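Local coordinates for protein PspGI restriction endonuclease (Pyrococcus sp. GI-H, PDB 3BM3) that binds its substrate DNA and, as a probable type II restriction endonuclease, cuts it site-specifically, at residues I125-Y130 with R178-D183; N21-E26 with E61-I66; I7-K12 with E76-A81. The protein carries 2 engineered substitutions. All blocks are in the same frame, centred on the assembly; numbering follows the deposited sequence. Where two conformers were deposited one is given.

Helix 52-80 carries two of the three contacts and illustrates how one long helix can serve the fold with one face and a DNA base with another. Interaction 3 fastens the N-terminal loop to its C-terminal end. Interaction 2, about 22 Å away centre to centre, crosses it with helix 20-31, and there a deoxyadenosine of the bound DNA lies against the helix. The nearest atoms of interactions 3 and 1 come within about 4 Å and 9 Å of the nucleic acid. Interaction 1 belongs to the sheet-bearing half of the chain, about 36 Å from the centre of interaction 2 and 46 Å from that of interaction 3, and it borders the second subunit.

Interaction 1: residues I125-Y130 with R178-D183; sequences IKIYDY and RNKFGD
I125 and I127 pack against K180 and F181 in the last turn of helix 167-181. This helix connects the parallel strands 155-160 and 186-191 in a beta-alpha-beta crossover, within a mixed sheet consistent with the PDDEXK nuclease clan.

The apolar contacts gather round F181. The CG2 methyl of I125, placed anti to its backbone N, meets the outer end of the ring obliquely, 3.4 Å from F181 CE2. F147 meets the same ring edge-to-face and also touches I125, so a small hydrophobic cluster closes round the phenylalanine. CG of the neighbouring K180 lies 3.6 Å above one face of the F181 ring, toward its rim. Beside it, I127 and the methylenes of K180 lie alongside, pointing opposite ways, with I127 CD1 3.8 Å from K180 CD.

The helix ends at G182. G182 N donates to R178 O over 2.8 Å, and G182 then takes a positive phi of 90°, where a side chain would collide with the preceding carbonyl.

Polar side chains reach in two directions. N179 and Y128 bond to N207 and D206 of the second subunit, which places the contact at the dimer interface. Across the segments, K180 stays extended until its final torsion, which bends at 66°, and NZ donates a hydrogen bond to I127 O (3.1 Å), coming from above the carbonyl plane, 42° out of it.

Interaction 2: residues N21-E26 with E61-I66; sequences NEIIEE and EKAFEI. With nucleotides of chain A.
Two crossing helices, one of them also the wall behind a DNA base, form this contact. I23, I24 and E26 of helix 20-31 meet A63 and I66 of helix 52-80, and the short axes approach to 8.6 Å at 117° between their N-to-C directions. A63, with only a methyl, lies at the crossing, where its CA is nearest that of I24.

I24 reaches A63 with the end of its longer branch, CD1 lying 3.6 Å from A63 CB although its CB starts away from the partner helix. I23 uses its other branch. With CG2 anti to the backbone N, that methyl settles 3.3 Å from A63 O and 3.7 Å from I66 CG2. E26 lays its carbon chain against I66, CG standing 3.7 Å from I66 CD1; its OE1 goes on to bond Y70 OH. I24 also touches I106 and I107, so helix 85-115 covers its flank.

On another side of helix 52-80, F64 turns CG anti to its own N (chi1 -172°) and sets its ring nearly parallel to the base of DA6 of chain A, about 15° between the planes, offset onto the imidazole part. F64 CD1 is 3.4 Å from C4 of that nucleotide, and N9 sits 3.6 Å above the ring plane, toward the rim. A63 CB also approaches N6 of the base. K68 makes a cation-pi contact with F64. This cover is consistent with the base flipping reported for the complex.

Within helix 52-80, K62 NZ forms a salt bridge with E65, 3.2 Å from OE1 on that oxygen's syn side, with a weak bond to OE2. Between the helices no hydrogen bond forms: the contact is held mainly by apolar packing, while the closeness of the E26 and E30 acids would probably raise the pKa of one of them.

Interaction 3: residues I7-K12 with E76-A81; sequences IDITKK and EAYLSA
I7 and I9 close over A77 and Y78, near the C-terminal end of helix 52-80, and so lay the N-terminal loop against that helix. I7 brings its CG2 methyl to 3.6 Å from A77 CB and 3.9 Å from Y78 CE1, crossing the tyrosine obliquely. I9 makes a CH-pi contact: its CG2 stands 4.2 Å from the centroid of the Y78 ring and only 12° off the normal, above the middle of the face. I9 has CG1 in the crowded position between the backbone N and the carbonyl carbon (chi1 60°), which puts CG2 over the ring and lets CD1 reach A81 CB at 3.5 Å. Y83 meets the tyrosine ring edge-to-face, and L88 of helix 85-115 touches it too.

Further out, the Y78 hydroxyl points into the curled loop. It donates to K11 O over a short 2.5 Å; this oxygen lies at the ring edge, near its plane, while the hydroxyl stands 54° out of the carbonyl plane. D8 O is also near, 3.2 Å from Y78 OH. The next residue, K12, packs on a phosphate of the bound DNA. The loop is shaped from within by a type I turn from D8 to K11 and by an Asx turn, D8 OD1 accepting from T10 N (2.9 Å); the same oxygen also takes T10 OG1 (2.6 Å), from the same face of the carboxylate.

A phenylalanine in place of Y78 would keep the ring under I9 but would probably leave K11 O without its hydroxyl donor and the turn less firmly held.

One tyrosine thus fixes both the apolar and the polar side of the loop: its ring takes the isoleucine methyls, and its hydroxyl satisfies the carbonyl of K11.

Interaction 1: residues I125-Y130 with R178-D183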
loop_
_atom_site.group_PDB
_atom_site.type_symbol
_atom_site.label_atom_id
_atom_site.label_comp_id
_atom_site.label_asym_id
_atom_site.label_seq_id
_atom_site.Cartn_x
_atom_site.Cartn_y
_atom_site.Cartn_z
ATOM N N ILE C 125 14.975 10.533 5.713
ATOM C CA ILE C 125 16.331 10.053 5.631
ATOM C C ILE C 125 16.711 10.152 4.162
ATOM O O ILE C 125 16.230 9.400 3.334
ATOM C CB ILE C 125 16.465 8.610 6.131
ATOM C CG1 ILE C 125 16.008 8.527 7.581
ATOM C CG2 ILE C 125 17.917 8.138 5.945
ATOM C CD1 ILE C 125 16.025 7.105 8.123
ATOM N N LYS C 126 17.555 11.118 3.840
ATOM C CA LYS C 126 17.897 11.365 2.443
ATOM C C LYS C 126 18.734 10.217 1.930
ATOM O O LYS C 126 19.609 9.703 2.626
ATOM C CB LYS C 126 18.600 12.705 2.259
ATOM C CG LYS C 126 17.644 13.888 2.255
ATOM C CD LYS C 126 17.481 14.451 3.661
ATOM C CE LYS C 126 16.164 15.165 3.881
ATOM N NZ LYS C 126 15.875 15.218 5.320
ATOM N N ILE C 127 18.419 9.786 0.716
ATOM C CA ILE C 127 19.078 8.659 0.108
ATOM C C ILE C 127 20.083 9.083 -0.920
ATOM O O ILE C 127 21.126 8.434 -1.059
ATOM C CB ILE C 127 18.040 7.715 -0.558
ATOM C CG1 ILE C 127 17.059 7.170 0.497
ATOM C CG2 ILE C 127 18.718 6.578 -1.250
ATOM C CD1 ILE C 127 17.745 6.533 1.684
ATOM N N TYR C 128 19.739 10.134 -1.652
ATOM C CA TYR C 128 20.574 10.691 -2.710
ATOM C C TYR C 128 20.942 12.118 -2.403
ATOM O O TYR C 128 20.110 12.879 -1.931
ATOM C CB TYR C 128 19.781 10.661 -4.010
ATOM C CG TYR C 128 19.295 9.269 -4.367
ATOM C CD1 TYR C 128 20.177 8.301 -4.792
ATOM C CD2 TYR C 128 17.955 8.919 -4.272
ATOM C CE1 TYR C 128 19.759 7.017 -5.126
ATOM C CE2 TYR C 128 17.531 7.638 -4.581
ATOM C CZ TYR C 128 18.433 6.689 -5.034
ATOM O OH TYR C 128 18.024 5.413 -5.373
ATOM N N ASP C 129 22.187 12.480 -2.719
ATOM C CA ASP C 129 22.686 13.834 -2.499
ATOM C C ASP C 129 21.874 14.798 -3.353
ATOM O O ASP C 129 21.670 15.959 -2.983
ATOM C CB ASP C 129 24.176 13.927 -2.863
ATOM C CG ASP C 129 25.033 12.968 -2.054
ATOM O OD1 ASP C 129 24.968 13.021 -0.803
ATOM O OD2 ASP C 129 25.746 12.138 -2.678
ATOM N N TYR C 130 21.363 14.285 -4.464
ATOM C CA TYR C 130 20.837 15.116 -5.550
ATOM C C TYR C 130 19.313 15.182 -5.622
ATOM O O TYR C 130 18.770 15.864 -6.493
ATOM C CB TYR C 130 21.412 14.625 -6.883
ATOM C CG TYR C 130 21.266 13.140 -7.100
ATOM C CD1 TYR C 130 20.080 12.610 -7.585
ATOM C CD2 TYR C 130 22.310 12.264 -6.804
ATOM C CE1 TYR C 130 19.928 11.253 -7.774
ATOM C CE2 TYR C 130 22.176 10.904 -7.003
ATOM C CZ TYR C 130 20.978 10.403 -7.482
ATOM O OH TYR C 130 20.807 9.046 -7.684
ATOM N N ARG C 178 18.922 -0.160 3.802
ATOM C CA ARG C 178 20.044 -1.097 3.911
ATOM C C ARG C 178 21.025 -0.930 2.781
ATOM O O ARG C 178 22.258 -1.046 2.975
ATOM C CB ARG C 178 19.542 -2.521 3.994
ATOM C CG ARG C 178 18.974 -2.787 5.317
ATOM C CD ARG C 178 18.553 -4.202 5.529
ATOM N NE ARG C 178 17.753 -4.205 6.744
ATOM C CZ ARG C 178 18.247 -4.216 7.991
ATOM N NH1 ARG C 178 19.560 -4.289 8.216
ATOM N NH2 ARG C 178 17.419 -4.181 9.024
ATOM N N ASN C 179 20.500 -0.656 1.601
ATOM C CA ASN C 179 21.353 -0.404 0.467
ATOM C C ASN C 179 22.244 0.781 0.761
ATOM O O ASN C 179 23.462 0.723 0.525
ATOM C CB ASN C 179 20.494 -0.161 -0.765
ATOM C CG ASN C 179 21.286 -0.109 -2.033
ATOM O OD1 ASN C 179 22.452 -0.491 -2.055
ATOM N ND2 ASN C 179 20.654 0.340 -3.121
ATOM N N LYS C 180 21.675 1.840 1.329
ATOM C CA LYS C 180 22.417 3.063 1.553
ATOM C C LYS C 180 23.320 2.990 2.787
ATOM O O LYS C 180 24.481 3.438 2.750
ATOM C CB LYS C 180 21.480 4.258 1.657
ATOM C CG LYS C 180 22.263 5.511 2.028
ATOM C CD LYS C 180 21.542 6.769 1.783
ATOM C CE LYS C 180 22.488 7.954 1.938
ATOM N NZ LYS C 180 23.532 7.924 0.885
ATOM N N PHE C 181 22.788 2.424 3.863
ATOM C CA PHE C 181 23.425 2.504 5.184
ATOM C C PHE C 181 24.029 1.211 5.686
ATOM O O PHE C 181 24.700 1.216 6.727
ATOM C CB PHE C 181 22.443 3.055 6.223
ATOM C CG PHE C 181 22.005 4.453 5.936
ATOM C CD1 PHE C 181 22.832 5.531 6.229
ATOM C CD2 PHE C 181 20.779 4.705 5.331
ATOM C CE1 PHE C 181 22.423 6.819 5.968
ATOM C CE2 PHE C 181 20.391 5.998 5.045
ATOM C CZ PHE C 181 21.229 7.056 5.351
ATOM N N GLY C 182 23.798 0.125 4.973
ATOM C CA GLY C 182 24.288 -1.187 5.365
ATOM C C GLY C 182 23.347 -1.949 6.242
ATOM O O GLY C 182 22.296 -1.469 6.671
ATOM N N ASP C 183 23.743 -3.174 6.521
ATOM C CA ASP C 183 22.871 -4.103 7.187
ATOM C C ASP C 183 22.844 -3.951 8.686
ATOM O O ASP C 183 22.161 -4.713 9.328
ATOM C CB ASP C 183 23.261 -5.538 6.821
ATOM C CG ASP C 183 22.795 -5.943 5.447
ATOM O OD1 ASP C 183 21.877 -5.308 4.863
ATOM O OD2 ASP C 183 23.355 -6.932 4.945
#

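Interaction 2: residues N21-E26 with E61-I66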
loop_
_atom_site.group_PDB
_atom_site.type_symbol
_atom_site.label_atom_id
_atom_site.label_comp_id
_atom_site.label_asym_id
_atom_site.label_seq_id
_atom_site.Cartn_x
_atom_site.Cartn_y
_atom_site.Cartn_z
ATOM N N ASN C 21 -5.104 15.209 16.173
ATOM C CA ASN C 21 -4.405 15.516 17.429
ATOM C C ASN C 21 -5.390 16.029 18.476
ATOM O O ASN C 21 -5.364 15.604 19.639
ATOM C CB ASN C 21 -3.229 16.478 17.192
ATOM C CG ASN C 21 -3.655 17.880 16.751
ATOM O OD1 ASN C 21 -4.591 18.074 15.979
ATOM N ND2 ASN C 21 -2.939 18.871 17.244
ATOM N N GLU C 22 -6.297 16.913 18.061
ATOM C CA GLU C 22 -7.294 17.456 18.977
ATOM C C GLU C 22 -8.262 16.394 19.463
ATOM O O GLU C 22 -8.613 16.354 20.647
ATOM C CB GLU C 22 -8.035 18.634 18.328
ATOM C CG GLU C 22 -7.089 19.790 18.049
ATOM C CD GLU C 22 -7.727 21.008 17.422
ATOM O OE1 GLU C 22 -8.982 21.102 17.380
ATOM O OE2 GLU C 22 -6.938 21.886 16.977
ATOM N N ILE C 23 -8.667 15.517 18.552
ATOM C CA ILE C 23 -9.578 14.454 18.887
ATOM C C ILE C 23 -8.916 13.478 19.840
ATOM O O ILE C 23 -9.543 13.024 20.783
ATOM C CB ILE C 23 -10.086 13.742 17.627
ATOM C CG1 ILE C 23 -10.925 14.732 16.783
ATOM C CG2 ILE C 23 -10.886 12.525 17.997
ATOM C CD1 ILE C 23 -11.477 14.143 15.491
ATOM N N ILE C 24 -7.642 13.177 19.601
ATOM C CA ILE C 24 -6.896 12.276 20.476
ATOM C C ILE C 24 -6.807 12.896 21.877
ATOM O O ILE C 24 -6.998 12.207 22.910
ATOM C CB ILE C 24 -5.499 11.972 19.901
ATOM C CG1 ILE C 24 -5.612 11.051 18.666
ATOM C CG2 ILE C 24 -4.565 11.282 20.956
ATOM C CD1 ILE C 24 -5.928 9.624 18.991
ATOM N N GLU C 25 -6.533 14.197 21.924
ATOM C CA GLU C 25 -6.476 14.887 23.240
ATOM C C GLU C 25 -7.825 14.823 23.932
ATOM O O GLU C 25 -7.890 14.577 25.134
ATOM C CB GLU C 25 -5.984 16.323 23.120
ATOM C CG GLU C 25 -4.506 16.482 22.707
ATOM C CD GLU C 25 -3.506 15.759 23.643
ATOM O OE1 GLU C 25 -3.767 15.649 24.866
ATOM O OE2 GLU C 25 -2.452 15.300 23.142
ATOM N N GLU C 26 -8.901 15.018 23.175
ATOM C CA GLU C 26 -10.244 14.912 23.721
ATOM C C GLU C 26 -10.482 13.521 24.303
ATOM O O GLU C 26 -11.013 13.377 25.420
ATOM C CB GLU C 26 -11.269 15.200 22.649
ATOM C CG GLU C 26 -12.664 15.223 23.149
ATOM C CD GLU C 26 -13.608 15.892 22.167
ATOM O OE1 GLU C 26 -13.149 16.351 21.068
ATOM O OE2 GLU C 26 -14.807 15.945 22.526
ATOM N N GLU C 61 -10.042 3.605 19.755
ATOM C CA GLU C 61 -11.479 3.387 19.600
ATOM C C GLU C 61 -12.256 4.629 20.023
ATOM O O GLU C 61 -13.173 5.068 19.320
ATOM C CB GLU C 61 -11.922 2.157 20.400
ATOM C CG GLU C 61 -11.423 0.883 19.802
ATOM C CD GLU C 61 -11.572 -0.327 20.682
ATOM O OE1 GLU C 61 -11.696 -0.196 21.932
ATOM O OE2 GLU C 61 -11.564 -1.436 20.101
ATOM N N LYS C 62 -11.870 5.233 21.142
ATOM C CA LYS C 62 -12.546 6.420 21.642
ATOM C C LYS C 62 -12.375 7.593 20.702
ATOM O O LYS C 62 -13.354 8.295 20.402
ATOM C CB LYS C 62 -12.073 6.799 23.045
ATOM C CG LYS C 62 -12.919 7.854 23.698
ATOM C CD LYS C 62 -14.397 7.374 23.795
ATOM C CE LYS C 62 -15.127 7.776 25.044
ATOM N NZ LYS C 62 -16.373 6.945 25.166
ATOM N N ALA C 63 -11.156 7.781 20.195
ATOM C CA ALA C 63 -10.885 8.866 19.232
ATOM C C ALA C 63 -11.728 8.635 18.002
ATOM O O ALA C 63 -12.273 9.584 17.456
ATOM C CB ALA C 63 -9.425 8.889 18.861
ATOM N N PHE C 64 -11.851 7.384 17.581
ATOM C CA PHE C 64 -12.696 7.059 16.387
ATOM C C PHE C 64 -14.161 7.408 16.657
ATOM O O PHE C 64 -14.844 8.021 15.842
ATOM C CB PHE C 64 -12.553 5.607 16.013
ATOM C CG PHE C 64 -13.215 5.236 14.713
ATOM C CD1 PHE C 64 -13.409 6.173 13.713
ATOM C CD2 PHE C 64 -13.558 3.920 14.455
ATOM C CE1 PHE C 64 -13.992 5.843 12.529
ATOM C CE2 PHE C 64 -14.138 3.571 13.234
ATOM C CZ PHE C 64 -14.345 4.557 12.263
ATOM N N GLU C 65 -14.645 7.042 17.824
ATOM C CA GLU C 65 -16.002 7.394 18.188
ATOM C C GLU C 65 -16.237 8.914 18.174
ATOM O O GLU C 65 -17.260 9.391 17.658
ATOM C CB GLU C 65 -16.353 6.784 19.550
ATOM C CG GLU C 65 -17.507 7.399 20.240
ATOM C CD GLU C 65 -17.397 7.204 21.748
ATOM O OE1 GLU C 65 -16.927 6.116 22.161
ATOM O OE2 GLU C 65 -17.746 8.161 22.486
ATOM N N ILE C 66 -15.299 9.686 18.699
ATOM C CA ILE C 66 -15.405 11.126 18.673
ATOM C C ILE C 66 -15.392 11.628 17.241
ATOM O O ILE C 66 -16.247 12.445 16.844
ATOM C CB ILE C 66 -14.283 11.789 19.505
ATOM C CG1 ILE C 66 -14.561 11.495 20.982
ATOM C CG2 ILE C 66 -14.241 13.282 19.305
ATOM C CD1 ILE C 66 -13.376 11.775 21.885
ATOM P P DA A 6 -7.326 1.164 8.377
ATOM O OP1 DA A 6 -6.236 0.486 9.133
ATOM O OP2 DA A 6 -8.664 0.517 8.293
ATOM O "O5'" DA A 6 -7.463 2.619 9.005
ATOM C "C5'" DA A 6 -8.577 3.436 8.684
ATOM C "C4'" DA A 6 -9.677 3.184 9.681
ATOM O "O4'" DA A 6 -9.352 3.764 10.968
ATOM C "C3'" DA A 6 -11.031 3.768 9.282
ATOM O "O3'" DA A 6 -12.003 2.738 9.403
ATOM C "C2'" DA A 6 -11.269 4.865 10.305
ATOM C "C1'" DA A 6 -10.539 4.313 11.505
ATOM N N9 DA A 6 -10.169 5.288 12.531
ATOM C C8 DA A 6 -9.645 4.995 13.763
ATOM N N7 DA A 6 -9.417 6.048 14.506
ATOM C C5 DA A 6 -9.812 7.111 13.708
ATOM C C6 DA A 6 -9.825 8.497 13.930
ATOM N N6 DA A 6 -9.409 9.066 15.065
ATOM N N1 DA A 6 -10.288 9.286 12.937
ATOM C C2 DA A 6 -10.707 8.708 11.803
ATOM N N3 DA A 6 -10.743 7.418 11.477
ATOM C C4 DA A 6 -10.277 6.660 12.486
#

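Interaction 3: residues I7-K12 with E76-A81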
loop_
_atom_site.group_PDB
_atom_site.type_symbol
_atom_site.label_atom_id
_atom_site.label_comp_id
_atom_site.label_asym_id
_atom_site.label_seq_id
_atom_site.Cartn_x
_atom_site.Cartn_y
_atom_site.Cartn_z
ATOM N N ILE C 7 -19.962 24.685 11.496
ATOM C CA ILE C 7 -19.636 24.045 10.249
ATOM C C ILE C 7 -19.767 25.068 9.152
ATOM O O ILE C 7 -20.839 25.643 8.957
ATOM C CB ILE C 7 -20.538 22.831 9.996
ATOM C CG1 ILE C 7 -20.226 21.768 11.061
ATOM C CG2 ILE C 7 -20.285 22.291 8.589
ATOM C CD1 ILE C 7 -21.289 20.762 11.284
ATOM N N ASP C 8 -18.670 25.304 8.448
ATOM C CA ASP C 8 -18.660 26.209 7.324
ATOM C C ASP C 8 -18.747 25.379 6.069
ATOM O O ASP C 8 -17.787 24.773 5.660
ATOM C CB ASP C 8 -17.360 27.028 7.344
ATOM C CG ASP C 8 -17.221 27.940 6.137
ATOM O OD1 ASP C 8 -18.064 27.862 5.219
ATOM O OD2 ASP C 8 -16.261 28.720 6.122
ATOM N N ILE C 9 -19.923 25.360 5.444
ATOM C CA ILE C 9 -20.145 24.498 4.287
ATOM C C ILE C 9 -19.446 24.979 3.022
ATOM O O ILE C 9 -19.498 24.292 2.019
ATOM C CB ILE C 9 -21.644 24.275 3.990
ATOM C CG1 ILE C 9 -22.347 25.613 3.713
ATOM C CG2 ILE C 9 -22.282 23.458 5.138
ATOM C CD1 ILE C 9 -23.578 25.465 2.860
ATOM N N THR C 10 -18.790 26.140 3.065
ATOM C CA THR C 10 -17.991 26.595 1.928
ATOM C C THR C 10 -16.584 25.973 1.941
ATOM O O THR C 10 -15.809 26.168 1.010
ATOM C CB THR C 10 -17.870 28.122 1.884
ATOM O OG1 THR C 10 -17.046 28.571 2.952
ATOM C CG2 THR C 10 -19.275 28.792 1.966
ATOM N N LYS C 11 -16.254 25.249 3.000
ATOM C CA LYS C 11 -14.983 24.490 3.061
ATOM C C LYS C 11 -15.192 23.059 2.578
ATOM O O LYS C 11 -16.325 22.625 2.412
ATOM C CB LYS C 11 -14.446 24.453 4.484
ATOM C CG LYS C 11 -14.080 25.783 5.037
ATOM C CD LYS C 11 -13.592 25.634 6.449
ATOM C CE LYS C 11 -13.052 26.929 7.000
ATOM N NZ LYS C 11 -12.692 26.792 8.455
ATOM N N LYS C 12 -14.091 22.345 2.339
ATOM C CA LYS C 12 -14.177 20.908 2.108
ATOM C C LYS C 12 -14.790 20.346 3.394
ATOM O O LYS C 12 -14.519 20.844 4.494
ATOM C CB LYS C 12 -12.816 20.276 1.821
ATOM C CG LYS C 12 -12.216 20.597 0.457
ATOM C CD LYS C 12 -10.851 19.927 0.283
ATOM C CE LYS C 12 -10.243 20.296 -1.057
ATOM N NZ LYS C 12 -8.761 20.450 -0.980
ATOM N N GLU C 76 -24.510 15.869 8.336
ATOM C CA GLU C 76 -25.826 16.488 8.391
ATOM C C GLU C 76 -25.821 17.893 7.792
ATOM O O GLU C 76 -26.742 18.274 7.062
ATOM C CB GLU C 76 -26.362 16.463 9.829
ATOM C CG GLU C 76 -26.638 15.043 10.292
ATOM C CD GLU C 76 -27.148 14.948 11.722
ATOM O OE1 GLU C 76 -27.208 15.983 12.440
ATOM O OE2 GLU C 76 -27.470 13.813 12.139
ATOM N N ALA C 77 -24.782 18.666 8.067
ATOM C CA ALA C 77 -24.696 20.033 7.573
ATOM C C ALA C 77 -24.589 20.041 6.069
ATOM O O ALA C 77 -25.272 20.840 5.403
ATOM C CB ALA C 77 -23.500 20.771 8.210
ATOM N N TYR C 78 -23.740 19.160 5.521
ATOM C CA TYR C 78 -23.537 19.105 4.069
ATOM C C TYR C 78 -24.751 18.536 3.347
ATOM O O TYR C 78 -25.074 18.980 2.259
ATOM C CB TYR C 78 -22.250 18.383 3.693
ATOM C CG TYR C 78 -21.082 19.304 3.841
ATOM C CD1 TYR C 78 -20.556 19.590 5.099
ATOM C CD2 TYR C 78 -20.509 19.926 2.740
ATOM C CE1 TYR C 78 -19.489 20.459 5.247
ATOM C CE2 TYR C 78 -19.417 20.798 2.878
ATOM C CZ TYR C 78 -18.922 21.063 4.141
ATOM O OH TYR C 78 -17.861 21.924 4.310
ATOM N N LEU C 79 -25.444 17.589 3.959
ATOM C CA LEU C 79 -26.658 17.052 3.328
ATOM C C LEU C 79 -27.711 18.149 3.300
ATOM O O LEU C 79 -28.432 18.304 2.294
ATOM C CB LEU C 79 -27.184 15.834 4.076
ATOM C CG LEU C 79 -26.271 14.608 4.039
ATOM C CD1 LEU C 79 -27.021 13.397 4.636
ATOM C CD2 LEU C 79 -25.722 14.328 2.688
ATOM N N SER C 80 -27.806 18.922 4.376
ATOM C CA SER C 80 -28.761 20.057 4.383
ATOM C C SER C 80 -28.481 21.066 3.280
ATOM O O SER C 80 -29.407 21.706 2.745
ATOM C CB SER C 80 -28.736 20.761 5.734
ATOM O OG SER C 80 -29.327 19.940 6.729
ATOM N N ALA C 81 -27.199 21.232 2.970
ATOM C CA ALA C 81 -26.707 22.076 1.875
ATOM C C ALA C 81 -26.828 21.460 0.483
ATOM O O ALA C 81 -26.470 22.107 -0.518
ATOM C CB ALA C 81 -25.263 22.446 2.129
#